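Local structure of putative iron-regulated protein A (Parabacteroides distasonis ATCC 8503, 4ECG) at residues Q189-Y192 and N193-K197; S206-A209 and E210-K214. The protein binds calcium ions and belongs to the imelysin-like peptidase M75 family, and is probably an iron-regulated protein of otherwise undefined role. All blocks are in the same frame, centred on the assembly; numbering follows the deposited sequence.

Contact 1: residues Q189-Y192 and N193-K197; sequences QDLY and NGWLK
Leu196 lies alongside the ring of Tyr192, one turn of α-helix further on, with the two side chains pointing the same way. This i to i+4 pair lies on the more exposed flank of the last turns of helix 171-196. The closest touch is at the phenol end, where Leu196 CD2 comes within 3.3 Å of Tyr192 OH and packs against CZ as well; nearer the backbone, Leu196 CB lies over one face of the ring. Tyr192 reaches this place because its CG stands anti to the backbone N (chi1 169°), which swings the ring outward and somewhat toward the C-terminal end of the helix, within reach of Leu196. Beneath the pair, Leu196 N donates to Tyr192 O at 2.8 Å.

A second, polar side chain folds back on the helix. Asn193 CG lies beside its own backbone N, and the amide is thereby laid against the preceding turn: ND2 is 3.1 Å from Gln189 O, but at an angle too poor for a hydrogen bond. That carbonyl is taken instead by Asn193 N at 2.9 Å. The Asn193 amide and the Tyr192 ring are turned 49° apart.

On the buried side, Leu191 CD1 meets Trp195 CD1 at 4.4 Å, and the indole brings an edge to Leu191 O, near the ring plane. Outside the segment, Tyr48 and Leu45 of helix 29-68 touch this apolar side, as does Val98 of helix 98-101, so the helix end is pressed into the body of the domain. The helical path ends at Lys197, the first residue with non-helical backbone angles, yet its N still donates to Asn193 O at 2.8 Å.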
ATOM      1  N   GLN A 189     -12.961  -7.856  -2.666  1.00 47.95           N
ATOM      2  CA  GLN A 189     -14.300  -7.634  -3.188  1.00 52.39           C
ATOM      3  C   GLN A 189     -14.944  -6.458  -2.480  1.00 50.50           C
ATOM      4  O   GLN A 189     -15.521  -5.617  -3.148  1.00 47.51           O
ATOM      5  CB  GLN A 189     -15.203  -8.879  -3.061  1.00 54.02           C
ATOM      6  CG  GLN A 189     -14.828  -9.964  -4.067  1.00 59.84           C
ATOM      7  CD  GLN A 189     -15.345 -11.354  -3.709  1.00 61.80           C
ATOM      8  OE1 GLN A 189     -15.882 -11.565  -2.611  1.00 61.10           O
ATOM      9  NE2 GLN A 189     -15.173 -12.321  -4.643  1.00 55.60           N
ATOM     10  N   ASP A 190     -14.858  -6.395  -1.147  1.00 48.40           N
ATOM     11  CA  ASP A 190     -15.533  -5.324  -0.430  1.00 50.40           C
ATOM     12  C   ASP A 190     -14.927  -3.964  -0.819  1.00 49.79           C
ATOM     13  O   ASP A 190     -15.643  -3.005  -1.019  1.00 50.63           O
ATOM     14  CB  ASP A 190     -15.576  -5.567   1.092  1.00 52.53           C
ATOM     15  CG  ASP A 190     -16.551  -6.711   1.488  1.00 55.24           C
ATOM     16  OD1 ASP A 190     -17.395  -7.063   0.663  1.00 62.96           O
ATOM     17  OD2 ASP A 190     -16.454  -7.281   2.596  1.00 58.62           O
ATOM     18  N   LEU A 191     -13.625  -3.925  -1.020  1.00 47.80           N
ATOM     19  CA  LEU A 191     -12.907  -2.706  -1.353  1.00 48.34           C
ATOM     20  C   LEU A 191     -13.365  -2.164  -2.703  1.00 48.60           C
ATOM     21  O   LEU A 191     -13.663  -0.976  -2.836  1.00 50.15           O
ATOM     22  CB  LEU A 191     -11.385  -3.009  -1.395  1.00 45.53           C
ATOM     23  CG  LEU A 191     -10.376  -1.880  -1.534  1.00 45.03           C
ATOM     24  CD1 LEU A 191     -10.718  -0.720  -0.584  1.00 46.44           C
ATOM     25  CD2 LEU A 191      -8.953  -2.428  -1.281  1.00 43.64           C
ATOM     26  N   TYR A 192     -13.376  -3.028  -3.709  1.00 48.81           N
ATOM     27  CA  TYR A 192     -13.701  -2.604  -5.067  1.00 54.00           C
ATOM     28  C   TYR A 192     -15.186  -2.277  -5.122  1.00 55.66           C
ATOM     29  O   TYR A 192     -15.534  -1.178  -5.578  1.00 51.47           O
ATOM     30  CB  TYR A 192     -13.304  -3.639  -6.132  1.00 52.74           C
ATOM     31  CG  TYR A 192     -13.841  -3.367  -7.507  1.00 53.35           C
ATOM     32  CD1 TYR A 192     -13.344  -2.320  -8.272  1.00 54.20           C
ATOM     33  CD2 TYR A 192     -14.855  -4.145  -8.046  1.00 56.38           C
ATOM     34  CE1 TYR A 192     -13.839  -2.052  -9.545  1.00 56.63           C
ATOM     35  CE2 TYR A 192     -15.342  -3.900  -9.338  1.00 60.21           C
ATOM     36  CZ  TYR A 192     -14.829  -2.849 -10.082  1.00 60.80           C
ATOM     37  OH  TYR A 192     -15.310  -2.574 -11.343  1.00 65.50           O
ATOM     38  N   ASN A 193     -16.038  -3.186  -4.617  1.00 53.94           N
ATOM     39  CA  ASN A 193     -17.484  -2.900  -4.533  1.00 54.62           C
ATOM     40  C   ASN A 193     -17.810  -1.684  -3.716  1.00 54.02           C
ATOM     41  O   ASN A 193     -18.686  -0.949  -4.064  1.00 57.17           O
ATOM     42  CB  ASN A 193     -18.305  -4.073  -4.012  1.00 54.21           C
ATOM     43  CG  ASN A 193     -18.264  -5.269  -4.951  1.00 57.17           C
ATOM     44  OD1 ASN A 193     -18.164  -5.116  -6.143  1.00 58.49           O
ATOM     45  ND2 ASN A 193     -18.276  -6.459  -4.390  1.00 55.43           N
ATOM     46  N   GLY A 194     -17.111  -1.463  -2.625  1.00 53.90           N
ATOM     47  CA  GLY A 194     -17.378  -0.283  -1.808  1.00 54.00           C
ATOM     48  C   GLY A 194     -17.200   1.014  -2.596  1.00 52.57           C
ATOM     49  O   GLY A 194     -17.981   1.920  -2.462  1.00 53.78           O
ATOM     50  N   TRP A 195     -16.161   1.090  -3.415  1.00 52.37           N
ATOM     51  CA  TRP A 195     -15.959   2.229  -4.290  1.00 53.29           C
ATOM     52  C   TRP A 195     -16.970   2.245  -5.420  1.00 56.78           C
ATOM     53  O   TRP A 195     -17.543   3.296  -5.702  1.00 58.90           O
ATOM     54  CB  TRP A 195     -14.540   2.230  -4.865  1.00 51.96           C
ATOM     55  CG  TRP A 195     -13.541   2.837  -3.948  1.00 50.10           C
ATOM     56  CD1 TRP A 195     -12.975   2.278  -2.804  1.00 48.11           C
ATOM     57  CD2 TRP A 195     -12.963   4.155  -4.038  1.00 49.17           C
ATOM     58  NE1 TRP A 195     -12.137   3.167  -2.192  1.00 47.41           N
ATOM     59  CE2 TRP A 195     -12.070   4.295  -2.889  1.00 48.22           C
ATOM     60  CE3 TRP A 195     -13.089   5.181  -4.897  1.00 47.43           C
ATOM     61  CZ2 TRP A 195     -11.324   5.415  -2.689  1.00 50.72           C
ATOM     62  CZ3 TRP A 195     -12.337   6.303  -4.689  1.00 48.23           C
ATOM     63  CH2 TRP A 195     -11.450   6.411  -3.627  1.00 49.88           C
ATOM     64  N   LEU A 196     -17.187   1.091  -6.061  1.00 56.48           N
ATOM     65  CA  LEU A 196     -17.953   1.024  -7.295  1.00 58.82           C
ATOM     66  C   LEU A 196     -19.427   1.250  -7.079  1.00 61.71           C
ATOM     67  O   LEU A 196     -20.039   1.992  -7.858  1.00 59.81           O
ATOM     68  CB  LEU A 196     -17.749  -0.283  -8.051  1.00 56.89           C
ATOM     69  CG  LEU A 196     -18.464  -0.330  -9.430  1.00 63.23           C
ATOM     70  CD1 LEU A 196     -18.000   0.840 -10.323  1.00 59.80           C
ATOM     71  CD2 LEU A 196     -18.287  -1.676 -10.148  1.00 58.44           C
ATOM     72  N   LYS A 197     -19.986   0.609  -6.054  1.00 62.22           N
ATOM     73  CA  LYS A 197     -21.430   0.661  -5.808  1.00 68.09           C
ATOM     74  C   LYS A 197     -21.862   0.766  -4.346  1.00 67.23           C
ATOM     75  O   LYS A 197     -23.055   0.870  -4.061  1.00 66.19           O
ATOM     76  CB  LYS A 197     -22.140  -0.511  -6.504  1.00 75.39           C
ATOM     77  CG  LYS A 197     -21.836  -1.916  -5.991  1.00 84.55           C
ATOM     78  CD  LYS A 197     -22.619  -2.967  -6.826  1.00 95.07           C
ATOM     79  CE  LYS A 197     -22.997  -4.255  -6.060  1.00 93.45           C
ATOM     80  NZ  LYS A 197     -21.934  -5.289  -6.160  1.00 84.03           N
TER

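Contact 2: residues S206-A209 and E210-K214; sequences SSYA and EAMKK
With chi1 at 170°, Ser207 turns its OG anti to its own N and beside its carbonyl carbon, and this aims the hydroxyl at the first turn of the helix, where Glu210 N donates to it at 3.2 Å with an N-H...O angle of 159°. Glu210 CG, set beside its own backbone N by chi1 (-72°), lies 3.5 Å from Ser207 OG, a methylene group laid against the cap; the bend at chi2 turns the carboxylate from there. The hydroxyl also bonds to Trp195 O, its strongest partner, so it both receives an N-H from its own helix and reaches the end of the preceding one. Ser207 is thus the N-cap of helix 208-214, a standard way of satisfying an N-H that has no earlier turn to bond to. Replacing it with an alanine would probably leave Glu210 N without its capping acceptor and Trp195 O with only the Ala209 N-H of its two partners from this segment.

From here the usual i to i+4 backbone bonds take over, starting with Ala211 N to Ser207 O at 3.2 Å. On the buried side, selenomethionine Met212 crosses the ring of Tyr208: its CG lies 4.0 Å from CE2, and its SE, 4.1 Å from the same carbon, makes an oblique Met-aromatic contact. Tyr208 also stands edge-to-face with the Trp195 ring, while Leu231 of helix 225-233 packs on it and Ala228 and Met232 of that helix touch Met212. On the more exposed flank, Lys213, bent at its third and fourth torsions, runs past Ala209 O, its CG 3.5 Å from that oxygen, and its NZ forms a salt bridge with Asp41 of helix 29-68; Glu210 OE2 is a second, long partner, 3.9 Å from Lys213 NZ.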
ATOM      1  N   SER A 206     -23.106   3.807   0.335  1.00 67.69           N
ATOM      2  CA  SER A 206     -23.257   4.110  -1.097  1.00 64.99           C
ATOM      3  C   SER A 206     -21.872   4.170  -1.798  1.00 59.14           C
ATOM      4  O   SER A 206     -20.831   4.031  -1.185  1.00 56.32           O
ATOM      5  CB  SER A 206     -24.037   5.414  -1.270  1.00 63.46           C
ATOM      6  OG  SER A 206     -23.340   6.510  -0.693  1.00 64.82           O
ATOM      7  N   SER A 207     -21.873   4.356  -3.095  1.00 60.79           N
ATOM      8  CA  SER A 207     -20.633   4.343  -3.848  1.00 59.80           C
ATOM      9  C   SER A 207     -19.666   5.439  -3.399  1.00 56.53           C
ATOM     10  O   SER A 207     -20.041   6.585  -3.309  1.00 58.23           O
ATOM     11  CB  SER A 207     -20.952   4.506  -5.333  1.00 60.13           C
ATOM     12  OG  SER A 207     -19.769   4.726  -6.078  1.00 61.35           O
ATOM     13  N   TYR A 208     -18.419   5.082  -3.119  1.00 53.80           N
ATOM     14  CA  TYR A 208     -17.457   6.080  -2.668  1.00 51.47           C
ATOM     15  C   TYR A 208     -17.006   6.840  -3.864  1.00 52.76           C
ATOM     16  O   TYR A 208     -16.749   8.019  -3.739  1.00 53.76           O
ATOM     17  CB  TYR A 208     -16.252   5.481  -1.907  1.00 51.45           C
ATOM     18  CG  TYR A 208     -15.477   6.531  -1.121  1.00 50.40           C
ATOM     19  CD1 TYR A 208     -15.901   6.937   0.122  1.00 47.92           C
ATOM     20  CD2 TYR A 208     -14.338   7.144  -1.669  1.00 50.33           C
ATOM     21  CE1 TYR A 208     -15.200   7.921   0.821  1.00 49.51           C
ATOM     22  CE2 TYR A 208     -13.622   8.127  -0.982  1.00 49.20           C
ATOM     23  CZ  TYR A 208     -14.059   8.522   0.271  1.00 50.90           C
ATOM     24  OH  TYR A 208     -13.360   9.525   0.962  1.00 53.56           O
ATOM     25  N   ALA A 209     -16.911   6.162  -5.019  1.00 54.21           N
ATOM     26  CA  ALA A 209     -16.477   6.818  -6.247  1.00 57.66           C
ATOM     27  C   ALA A 209     -17.441   7.946  -6.584  1.00 56.56           C
ATOM     28  O   ALA A 209     -17.014   9.035  -6.999  1.00 58.02           O
ATOM     29  CB  ALA A 209     -16.376   5.834  -7.428  1.00 54.60           C
ATOM     30  N   GLU A 210     -18.729   7.683  -6.436  1.00 58.88           N
ATOM     31  CA  GLU A 210     -19.733   8.664  -6.780  1.00 60.76           C
ATOM     32  C   GLU A 210     -19.709   9.821  -5.787  1.00 60.99           C
ATOM     33  O   GLU A 210     -19.749  10.987  -6.190  1.00 64.26           O
ATOM     34  CB  GLU A 210     -21.124   8.025  -6.860  1.00 70.85           C
ATOM     35  CG  GLU A 210     -21.344   7.125  -8.089  1.00 80.47           C
ATOM     36  CD  GLU A 210     -21.112   7.824  -9.454  1.00 97.15           C
ATOM     37  OE1 GLU A 210     -21.584   8.999  -9.661  1.00100.74           O
ATOM     38  OE2 GLU A 210     -20.458   7.178 -10.329  1.00 97.03           O
ATOM     39  N   ALA A 211     -19.618   9.526  -4.492  1.00 59.24           N
ATOM     40  CA  ALA A 211     -19.550  10.596  -3.498  1.00 57.61           C
ATOM     41  C   ALA A 211     -18.329  11.451  -3.778  1.00 58.84           C
ATOM     42  O   ALA A 211     -18.407  12.698  -3.707  1.00 55.03           O
ATOM     43  CB  ALA A 211     -19.483  10.037  -2.106  1.00 54.53           C
HETATM   44  N   MSE A 212     -17.197  10.823  -4.138  1.00 55.42           N
HETATM   45  CA  MSE A 212     -16.043  11.653  -4.520  1.00 55.61           C
HETATM   46  C   MSE A 212     -16.282  12.470  -5.803  1.00 61.47           C
HETATM   47  O   MSE A 212     -15.916  13.663  -5.834  1.00 59.64           O
HETATM   48  CB  MSE A 212     -14.722  10.895  -4.572  1.00 54.54           C
HETATM   49  CG  MSE A 212     -13.733  11.317  -3.450  1.00 54.48           C
HETATM   50 SE   MSE A 212     -12.067  10.639  -3.886  0.75 61.25          SE
HETATM   51  CE  MSE A 212     -11.128  12.281  -3.788  1.00 62.98           C
ATOM     52  N   LYS A 213     -16.884  11.882  -6.847  1.00 61.63           N
ATOM     53  CA  LYS A 213     -17.116  12.652  -8.081  1.00 63.56           C
ATOM     54  C   LYS A 213     -18.110  13.801  -7.838  1.00 65.28           C
ATOM     55  O   LYS A 213     -17.883  14.895  -8.309  1.00 62.64           O
ATOM     56  CB  LYS A 213     -17.478  11.747  -9.278  1.00 64.73           C
ATOM     57  CG  LYS A 213     -16.248  10.942  -9.773  1.00 64.86           C
ATOM     58  CD  LYS A 213     -16.397  10.195 -11.098  1.00 68.31           C
ATOM     59  CE  LYS A 213     -17.345   9.018 -10.993  1.00 69.74           C
ATOM     60  NZ  LYS A 213     -16.870   7.876 -11.793  1.00 72.41           N
ATOM     61  N   LYS A 214     -19.159  13.579  -7.044  1.00 65.72           N
ATOM     62  CA  LYS A 214     -20.155  14.627  -6.789  1.00 69.06           C
ATOM     63  C   LYS A 214     -19.669  15.734  -5.829  1.00 64.50           C
ATOM     64  O   LYS A 214     -20.064  16.875  -5.954  1.00 60.24           O
ATOM     65  CB  LYS A 214     -21.464  14.004  -6.259  1.00 77.93           C
ATOM     66  CG  LYS A 214     -22.349  13.409  -7.361  1.00 87.79           C
ATOM     67  CD  LYS A 214     -23.161  12.202  -6.893  1.00 95.88           C
ATOM     68  CE  LYS A 214     -24.131  12.561  -5.779  1.00100.85           C
ATOM     69  NZ  LYS A 214     -25.175  11.506  -5.652  1.00103.99           N
TER

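Overall arrangement
Contact 1 closes helix 171-196 and contact 2 opens helix 208-214, the next helix in the chain, so the two stand in series, with centres about 11 Å apart on the same side of the chain's centre. They touch directly: Ala209 N lies 3.0 Å from Trp195 O, a probable hydrogen bond, and Lys197 CA packs 3.9 Å from Ser207 CB. The end of one helix thus meets the start of the next across the loop between them. Both contacts belong to the imelysin-like fold and both rest on helix 29-68. Each has a calcium ion in its neighbourhood, about 12 Å from the side chain of Leu191 and about 9 Å from that of Tyr208, though neither contact supplies a ligand.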